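Local coordinates for PGRP-Hd - Peptidoglycan recognition protein homologue (PDB 3EP1) that probably recognises bacterial peptidoglycan in innate immunity, as a homologue of the peptidoglycan recognition proteins, at residues N23-G35 against E144-S158. Residues are numbered along the deposited sequence; the frame is centred on the assembly and turned at random.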
ATOM      1  N   ASN A  23      14.026  -3.171 -13.611  1.00 38.68           N
ATOM      2  CA  ASN A  23      13.202  -2.885 -14.786  1.00 39.32           C
ATOM      3  C   ASN A  23      11.920  -3.713 -14.745  1.00 40.06           C
ATOM      4  O   ASN A  23      11.959  -4.937 -14.890  1.00 41.23           O
ATOM      5  CB  ASN A  23      13.978  -3.192 -16.067  1.00 39.21           C
ATOM      6  N   GLY A  24      10.788  -3.045 -14.543  1.00 39.44           N
ATOM      7  CA  GLY A  24       9.521  -3.747 -14.502  1.00 38.84           C
ATOM      8  C   GLY A  24       9.117  -4.174 -13.103  1.00 39.33           C
ATOM      9  O   GLY A  24       9.952  -4.237 -12.193  1.00 39.44           O
ATOM     10  N   ARG A  25       7.830  -4.455 -12.926  1.00 37.71           N
ATOM     11  CA  ARG A  25       7.335  -4.896 -11.636  1.00 37.30           C
ATOM     12  C   ARG A  25       7.927  -6.259 -11.326  1.00 36.04           C
ATOM     13  O   ARG A  25       8.552  -6.901 -12.185  1.00 36.61           O
ATOM     14  CB  ARG A  25       5.814  -5.016 -11.642  1.00 39.33           C
ATOM     15  CG  ARG A  25       5.076  -3.705 -11.769  1.00 41.68           C
ATOM     16  CD  ARG A  25       4.456  -3.580 -13.142  1.00 43.36           C
ATOM     17  NE  ARG A  25       3.583  -4.714 -13.414  1.00 45.82           N
ATOM     18  CZ  ARG A  25       2.728  -4.775 -14.431  1.00 46.77           C
ATOM     19  NH1 ARG A  25       2.634  -3.762 -15.276  1.00 47.82           N
ATOM     20  NH2 ARG A  25       1.962  -5.845 -14.593  1.00 47.91           N
ATOM     21  N   ALA A  26       7.739  -6.694 -10.090  1.00 32.89           N
ATOM     22  CA  ALA A  26       8.232  -7.989  -9.669  1.00 30.08           C
ATOM     23  C   ALA A  26       7.017  -8.878  -9.792  1.00 28.48           C
ATOM     24  O   ALA A  26       5.918  -8.485  -9.398  1.00 28.55           O
ATOM     25  CB  ALA A  26       8.717  -7.932  -8.227  1.00 28.92           C
ATOM     26  N   ASP A  27       7.200 -10.061 -10.363  1.00 26.56           N
ATOM     27  CA  ASP A  27       6.091 -10.966 -10.527  1.00 25.17           C
ATOM     28  C   ASP A  27       6.112 -12.091  -9.510  1.00 25.15           C
ATOM     29  O   ASP A  27       5.223 -12.937  -9.501  1.00 24.85           O
ATOM     30  CB  ASP A  27       6.050 -11.502 -11.966  1.00 27.81           C
ATOM     31  CG  ASP A  27       7.325 -12.214 -12.373  1.00 29.10           C
ATOM     32  OD1 ASP A  27       8.428 -11.694 -12.115  1.00 29.30           O
ATOM     33  OD2 ASP A  27       7.221 -13.293 -12.978  1.00 31.99           O
ATOM     34  N   GLU A  28       7.118 -12.097  -8.639  1.00 23.65           N
ATOM     35  CA  GLU A  28       7.180 -13.125  -7.604  1.00 23.91           C
ATOM     36  C   GLU A  28       7.843 -12.684  -6.296  1.00 22.01           C
ATOM     37  O   GLU A  28       8.784 -11.894  -6.286  1.00 20.42           O
ATOM     38  CB  GLU A  28       7.839 -14.404  -8.151  1.00 24.79           C
ATOM     39  CG  GLU A  28       9.221 -14.235  -8.752  1.00 27.37           C
ATOM     40  CD  GLU A  28       9.591 -15.411  -9.643  1.00 26.86           C
ATOM     41  OE1 GLU A  28      10.714 -15.435 -10.189  1.00 26.01           O
ATOM     42  OE2 GLU A  28       8.743 -16.313  -9.794  1.00 28.47           O
ATOM     43  N   ILE A  29       7.318 -13.193  -5.188  1.00 21.22           N
ATOM     44  CA  ILE A  29       7.835 -12.869  -3.863  1.00 21.40           C
ATOM     45  C   ILE A  29       8.491 -14.096  -3.237  1.00 20.48           C
ATOM     46  O   ILE A  29       7.845 -15.129  -3.059  1.00 21.04           O
ATOM     47  CB  ILE A  29       6.706 -12.394  -2.913  1.00 21.75           C
ATOM     48  CG1 ILE A  29       6.110 -11.068  -3.395  1.00 23.81           C
ATOM     49  CG2 ILE A  29       7.253 -12.229  -1.509  1.00 22.47           C
ATOM     50  CD1 ILE A  29       5.288 -11.153  -4.657  1.00 23.55           C
ATOM     51  N   PHE A  30       9.770 -13.987  -2.903  1.00 19.70           N
ATOM     52  CA  PHE A  30      10.483 -15.103  -2.290  1.00 19.26           C
ATOM     53  C   PHE A  30      10.548 -14.945  -0.781  1.00 18.87           C
ATOM     54  O   PHE A  30      11.050 -13.942  -0.282  1.00 15.95           O
ATOM     55  CB  PHE A  30      11.898 -15.211  -2.870  1.00 17.51           C
ATOM     56  CG  PHE A  30      11.926 -15.657  -4.300  1.00 19.67           C
ATOM     57  CD1 PHE A  30      11.466 -16.927  -4.653  1.00 19.87           C
ATOM     58  CD2 PHE A  30      12.368 -14.802  -5.301  1.00 18.18           C
ATOM     59  CE1 PHE A  30      11.444 -17.335  -5.983  1.00 20.14           C
ATOM     60  CE2 PHE A  30      12.350 -15.201  -6.640  1.00 20.74           C
ATOM     61  CZ  PHE A  30      11.886 -16.469  -6.979  1.00 20.64           C
ATOM     62  N   LEU A  31      10.043 -15.947  -0.062  1.00 19.08           N
ATOM     63  CA  LEU A  31      10.024 -15.927   1.399  1.00 20.03           C
ATOM     64  C   LEU A  31      11.173 -16.687   2.048  1.00 19.29           C
ATOM     65  O   LEU A  31      11.387 -17.869   1.773  1.00 22.30           O
ATOM     66  CB  LEU A  31       8.698 -16.489   1.924  1.00 21.25           C
ATOM     67  CG  LEU A  31       7.531 -15.520   2.147  1.00 25.62           C
ATOM     68  CD1 LEU A  31       6.358 -16.279   2.744  1.00 26.70           C
ATOM     69  CD2 LEU A  31       7.943 -14.403   3.093  1.00 22.91           C
ATOM     70  N   TRP A  32      11.906 -15.996   2.911  1.00 16.74           N
ATOM     71  CA  TRP A  32      13.037 -16.581   3.627  1.00 18.70           C
ATOM     72  C   TRP A  32      12.920 -16.256   5.096  1.00 18.52           C
ATOM     73  O   TRP A  32      12.535 -15.154   5.451  1.00 20.35           O
ATOM     74  CB  TRP A  32      14.362 -16.004   3.141  1.00 17.37           C
ATOM     75  CG  TRP A  32      14.744 -16.393   1.774  1.00 18.68           C
ATOM     76  CD1 TRP A  32      14.295 -15.853   0.606  1.00 19.50           C
ATOM     77  CD2 TRP A  32      15.690 -17.405   1.416  1.00 19.75           C
ATOM     78  NE1 TRP A  32      14.907 -16.462  -0.460  1.00 20.13           N
ATOM     79  CE2 TRP A  32      15.768 -17.420   0.006  1.00 17.93           C
ATOM     80  CE3 TRP A  32      16.483 -18.301   2.153  1.00 19.39           C
ATOM     81  CZ2 TRP A  32      16.610 -18.295  -0.688  1.00 17.93           C
ATOM     82  CZ3 TRP A  32      17.320 -19.170   1.463  1.00 19.54           C
ATOM     83  CH2 TRP A  32      17.377 -19.159   0.054  1.00 18.66           C
ATOM     84  N   GLN A  33      13.264 -17.213   5.947  1.00 21.20           N
ATOM     85  CA  GLN A  33      13.214 -16.999   7.384  1.00 21.76           C
ATOM     86  C   GLN A  33      14.638 -16.672   7.827  1.00 23.12           C
ATOM     87  O   GLN A  33      15.594 -17.209   7.259  1.00 22.98           O
ATOM     88  CB  GLN A  33      12.751 -18.268   8.092  1.00 21.77           C
ATOM     89  CG  GLN A  33      13.842 -19.315   8.238  1.00 22.88           C
ATOM     90  CD  GLN A  33      13.355 -20.589   8.889  1.00 23.21           C
ATOM     91  OE1 GLN A  33      12.713 -20.560   9.935  1.00 23.75           O
ATOM     92  NE2 GLN A  33      13.671 -21.722   8.275  1.00 24.83           N
ATOM     93  N   THR A  34      14.791 -15.797   8.819  1.00 22.43           N
ATOM     94  CA  THR A  34      16.131 -15.473   9.294  1.00 23.86           C
ATOM     95  C   THR A  34      16.688 -16.640  10.113  1.00 25.95           C
ATOM     96  O   THR A  34      17.890 -16.723  10.372  1.00 27.66           O
ATOM     97  CB  THR A  34      16.152 -14.157  10.104  1.00 22.47           C
ATOM     98  OG1 THR A  34      15.250 -14.236  11.212  1.00 18.98           O
ATOM     99  CG2 THR A  34      15.752 -12.999   9.204  1.00 21.04           C
ATOM    100  N   GLY A  35      15.806 -17.548  10.511  1.00 27.29           N
ATOM    101  CA  GLY A  35      16.239 -18.731  11.228  1.00 29.59           C
ATOM    102  C   GLY A  35      16.146 -18.766  12.736  1.00 32.47           C
ATOM    103  O   GLY A  35      15.991 -17.737  13.400  1.00 31.45           O
ATOM    104  N   GLU A 144       4.052  -2.184  -7.879  1.00 23.93           N
ATOM    105  CA  GLU A 144       5.435  -2.618  -7.665  1.00 23.80           C
ATOM    106  C   GLU A 144       5.508  -4.135  -7.868  1.00 23.58           C
ATOM    107  O   GLU A 144       6.552  -4.688  -8.219  1.00 25.26           O
ATOM    108  CB  GLU A 144       5.908  -2.256  -6.253  1.00 22.49           C
ATOM    109  CG  GLU A 144       6.020  -0.762  -5.980  1.00 25.05           C
ATOM    110  CD  GLU A 144       7.171  -0.095  -6.717  1.00 27.87           C
ATOM    111  OE1 GLU A 144       7.398   1.114  -6.493  1.00 31.62           O
ATOM    112  OE2 GLU A 144       7.857  -0.770  -7.517  1.00 30.07           O
ATOM    113  N   LEU A 145       4.378  -4.790  -7.634  1.00 22.87           N
ATOM    114  CA  LEU A 145       4.237  -6.227  -7.801  1.00 22.40           C
ATOM    115  C   LEU A 145       3.106  -6.439  -8.807  1.00 22.56           C
ATOM    116  O   LEU A 145       2.114  -5.722  -8.769  1.00 20.79           O
ATOM    117  CB  LEU A 145       3.831  -6.889  -6.482  1.00 22.12           C
ATOM    118  CG  LEU A 145       4.745  -6.881  -5.262  1.00 20.77           C
ATOM    119  CD1 LEU A 145       4.002  -7.492  -4.091  1.00 19.05           C
ATOM    120  CD2 LEU A 145       6.014  -7.666  -5.566  1.00 23.09           C
ATOM    121  N   SER A 146       3.245  -7.430  -9.685  1.00 22.87           N
ATOM    122  CA  SER A 146       2.211  -7.720 -10.677  1.00 24.07           C
ATOM    123  C   SER A 146       0.943  -8.213  -9.977  1.00 25.50           C
ATOM    124  O   SER A 146       0.998  -8.635  -8.824  1.00 24.95           O
ATOM    125  CB  SER A 146       2.703  -8.769 -11.673  1.00 22.16           C
ATOM    126  OG  SER A 146       3.019  -9.976 -11.013  1.00 28.00           O
ATOM    127  N   SER A 147      -0.188  -8.171 -10.681  1.00 26.90           N
ATOM    128  CA  SER A 147      -1.472  -8.576 -10.108  1.00 27.63           C
ATOM    129  C   SER A 147      -1.626 -10.053  -9.757  1.00 28.34           C
ATOM    130  O   SER A 147      -2.537 -10.423  -9.015  1.00 28.78           O
ATOM    131  CB  SER A 147      -2.635  -8.135 -11.023  1.00 30.29           C
ATOM    132  OG  SER A 147      -2.536  -8.647 -12.347  1.00 32.82           O
ATOM    133  N   GLY A 148      -0.746 -10.901 -10.273  1.00 27.72           N
ATOM    134  CA  GLY A 148      -0.849 -12.316  -9.964  1.00 26.48           C
ATOM    135  C   GLY A 148       0.378 -12.881  -9.273  1.00 27.62           C
ATOM    136  O   GLY A 148       0.467 -14.091  -9.070  1.00 26.10           O
ATOM    137  N   ALA A 149       1.316 -12.004  -8.915  1.00 26.97           N
ATOM    138  CA  ALA A 149       2.559 -12.397  -8.246  1.00 29.06           C
ATOM    139  C   ALA A 149       2.382 -13.591  -7.320  1.00 30.09           C
ATOM    140  O   ALA A 149       1.487 -13.607  -6.481  1.00 30.22           O
ATOM    141  CB  ALA A 149       3.125 -11.207  -7.458  1.00 28.64           C
ATOM    142  N   ARG A 150       3.239 -14.594  -7.470  1.00 31.16           N
ATOM    143  CA  ARG A 150       3.157 -15.780  -6.628  1.00 31.67           C
ATOM    144  C   ARG A 150       4.131 -15.731  -5.448  1.00 30.42           C
ATOM    145  O   ARG A 150       5.300 -15.369  -5.601  1.00 30.15           O
ATOM    146  CB  ARG A 150       3.436 -17.043  -7.453  1.00 34.43           C
ATOM    147  CG  ARG A 150       2.430 -17.304  -8.556  1.00 38.13           C
ATOM    148  CD  ARG A 150       2.773 -18.557  -9.351  1.00 41.18           C
ATOM    149  NE  ARG A 150       2.652 -19.788  -8.568  1.00 45.26           N
ATOM    150  CZ  ARG A 150       2.846 -21.009  -9.065  1.00 46.62           C
ATOM    151  NH1 ARG A 150       3.167 -21.160 -10.347  1.00 47.25           N
ATOM    152  NH2 ARG A 150       2.725 -22.082  -8.288  1.00 47.19           N
ATOM    153  N   LEU A 151       3.634 -16.099  -4.274  1.00 28.01           N
ATOM    154  CA  LEU A 151       4.452 -16.138  -3.073  1.00 27.49           C
ATOM    155  C   LEU A 151       5.152 -17.500  -3.109  1.00 27.15           C
ATOM    156  O   LEU A 151       4.521 -18.544  -2.879  1.00 27.79           O
ATOM    157  CB  LEU A 151       3.560 -16.024  -1.841  1.00 28.27           C
ATOM    158  CG  LEU A 151       4.236 -15.847  -0.484  1.00 29.69           C
ATOM    159  CD1 LEU A 151       5.044 -14.573  -0.480  1.00 29.19           C
ATOM    160  CD2 LEU A 151       3.186 -15.804   0.607  1.00 28.07           C
ATOM    161  N   ARG A 152       6.447 -17.483  -3.408  1.00 23.73           N
ATOM    162  CA  ARG A 152       7.240 -18.701  -3.520  1.00 23.16           C
ATOM    163  C   ARG A 152       8.162 -18.989  -2.331  1.00 22.02           C
ATOM    164  O   ARG A 152       8.796 -18.085  -1.799  1.00 20.64           O
ATOM    165  CB  ARG A 152       8.109 -18.634  -4.778  1.00 22.44           C
ATOM    166  CG  ARG A 152       7.372 -18.472  -6.092  1.00 27.94           C
ATOM    167  CD  ARG A 152       8.399 -18.447  -7.235  1.00 32.93           C
ATOM    168  NE  ARG A 152       7.808 -18.560  -8.564  1.00 34.75           N
ATOM    169  CZ  ARG A 152       6.990 -19.540  -8.935  1.00 37.54           C
ATOM    170  NH1 ARG A 152       6.658 -20.492  -8.074  1.00 39.49           N
ATOM    171  NH2 ARG A 152       6.513 -19.577 -10.173  1.00 39.18           N
ATOM    172  N   THR A 153       8.245 -20.261  -1.947  1.00 21.27           N
ATOM    173  CA  THR A 153       9.123 -20.702  -0.864  1.00 20.93           C
ATOM    174  C   THR A 153       9.171 -22.231  -0.737  1.00 22.38           C
ATOM    175  O   THR A 153       8.491 -22.948  -1.467  1.00 21.11           O
ATOM    176  CB  THR A 153       8.701 -20.106   0.503  1.00 21.92           C
ATOM    177  OG1 THR A 153       9.773 -20.270   1.443  1.00 21.46           O
ATOM    178  CG2 THR A 153       7.458 -20.803   1.041  1.00 18.39           C
ATOM    179  N   THR A 154       9.999 -22.710   0.188  1.00 23.93           N
ATOM    180  CA  THR A 154      10.165 -24.136   0.470  1.00 23.64           C
ATOM    181  C   THR A 154      10.464 -24.254   1.965  1.00 25.03           C
ATOM    182  O   THR A 154      10.746 -23.254   2.624  1.00 25.17           O
ATOM    183  CB  THR A 154      11.351 -24.760  -0.315  1.00 23.39           C
ATOM    184  OG1 THR A 154      12.574 -24.142   0.088  1.00 22.39           O
ATOM    185  CG2 THR A 154      11.174 -24.575  -1.806  1.00 22.82           C
ATOM    186  N   PRO A 155      10.396 -25.472   2.527  1.00 25.66           N
ATOM    187  CA  PRO A 155      10.683 -25.604   3.958  1.00 25.66           C
ATOM    188  C   PRO A 155      12.096 -25.167   4.327  1.00 25.02           C
ATOM    189  O   PRO A 155      12.336 -24.685   5.436  1.00 24.49           O
ATOM    190  CB  PRO A 155      10.437 -27.091   4.229  1.00 26.48           C
ATOM    191  CG  PRO A 155      10.702 -27.731   2.899  1.00 27.92           C
ATOM    192  CD  PRO A 155      10.038 -26.774   1.940  1.00 25.71           C
ATOM    193  N   ALA A 156      13.023 -25.322   3.388  1.00 24.39           N
ATOM    194  CA  ALA A 156      14.415 -24.950   3.611  1.00 23.26           C
ATOM    195  C   ALA A 156      14.593 -23.438   3.662  1.00 22.29           C
ATOM    196  O   ALA A 156      15.422 -22.925   4.409  1.00 21.05           O
ATOM    197  CB  ALA A 156      15.288 -25.531   2.513  1.00 24.09           C
ATOM    198  N   MET A 157      13.801 -22.733   2.866  1.00 21.39           N
ATOM    199  CA  MET A 157      13.871 -21.282   2.788  1.00 20.21           C
ATOM    200  C   MET A 157      13.223 -20.542   3.941  1.00 19.38           C
ATOM    201  O   MET A 157      13.822 -19.627   4.509  1.00 20.93           O
ATOM    202  CB  MET A 157      13.222 -20.800   1.498  1.00 19.74           C
ATOM    203  CG  MET A 157      13.966 -21.166   0.246  1.00 21.59           C
ATOM    204  SD  MET A 157      12.967 -20.798  -1.205  1.00 22.94           S
ATOM    205  CE  MET A 157      12.644 -19.090  -1.002  1.00 21.18           C
ATOM    206  N   SER A 158      11.998 -20.938   4.280  1.00 18.01           N
ATOM    207  CA  SER A 158      11.238 -20.270   5.329  1.00 18.66           C
ATOM    208  C   SER A 158      10.760 -21.135   6.495  1.00 19.85           C
ATOM    209  O   SER A 158      10.045 -20.659   7.375  1.00 19.95           O
ATOM    210  CB  SER A 158      10.028 -19.586   4.703  1.00 17.66           C
ATOM    211  OG  SER A 158       9.186 -20.539   4.088  1.00 16.80           O
TER
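Strand 26-33 pairs in parallel with strand 149-152, the axes 4.5 Å apart and 17° from alignment, and this adds the outermost strand, within this chain, of the mixed sheet of an amidase-like fold. The ladder is interrupted: Ala26 bridges Leu145, a type I turn from Ser146 to Ala149 takes the chain round a corner, and pairing resumes at Glu28 with Arg150. Ile29 N then donates to Arg150 O (3.0 Å) and Ile29 O accepts from Arg152 N (2.8 Å). Farther along, Thr153 OG1 donates to Leu31 O, and Gln33 N reaches Met157 O on the short helix 155-158.

The two faces differ in chemistry. On one, with CG1 of Ile29 anti to the carbonyl carbon (chi1 -65°), the two branches part: CG2 presses on Leu151 CD1 at 3.4 Å, tighter than usual for carbons, while CD1 lies against Ala149 CB and Leu145 CD2. On the other, Arg152 runs extended alongside the Phe30 ring and offers NE, within its guanidinium plane, to Glu28 OE2 (2.7 Å), which is met from above the carboxylate plane. Nearer the helix, Met157 bends at chi3 (57°) to lay CE over one face of the Trp32 indole, 3.8 Å from the centroid of the five-membered ring, a CH-pi contact beside a longer Met-aromatic one.

Backbone bonding thus fixes the register, aliphatic packing joins strand 149-152 to the core toward helix 126-141, and Glu28, gripped through OE2 by Arg152 and through OE1 by Arg106, is probably favoured in its ionised form and ties this strand to the loop carrying Arg106.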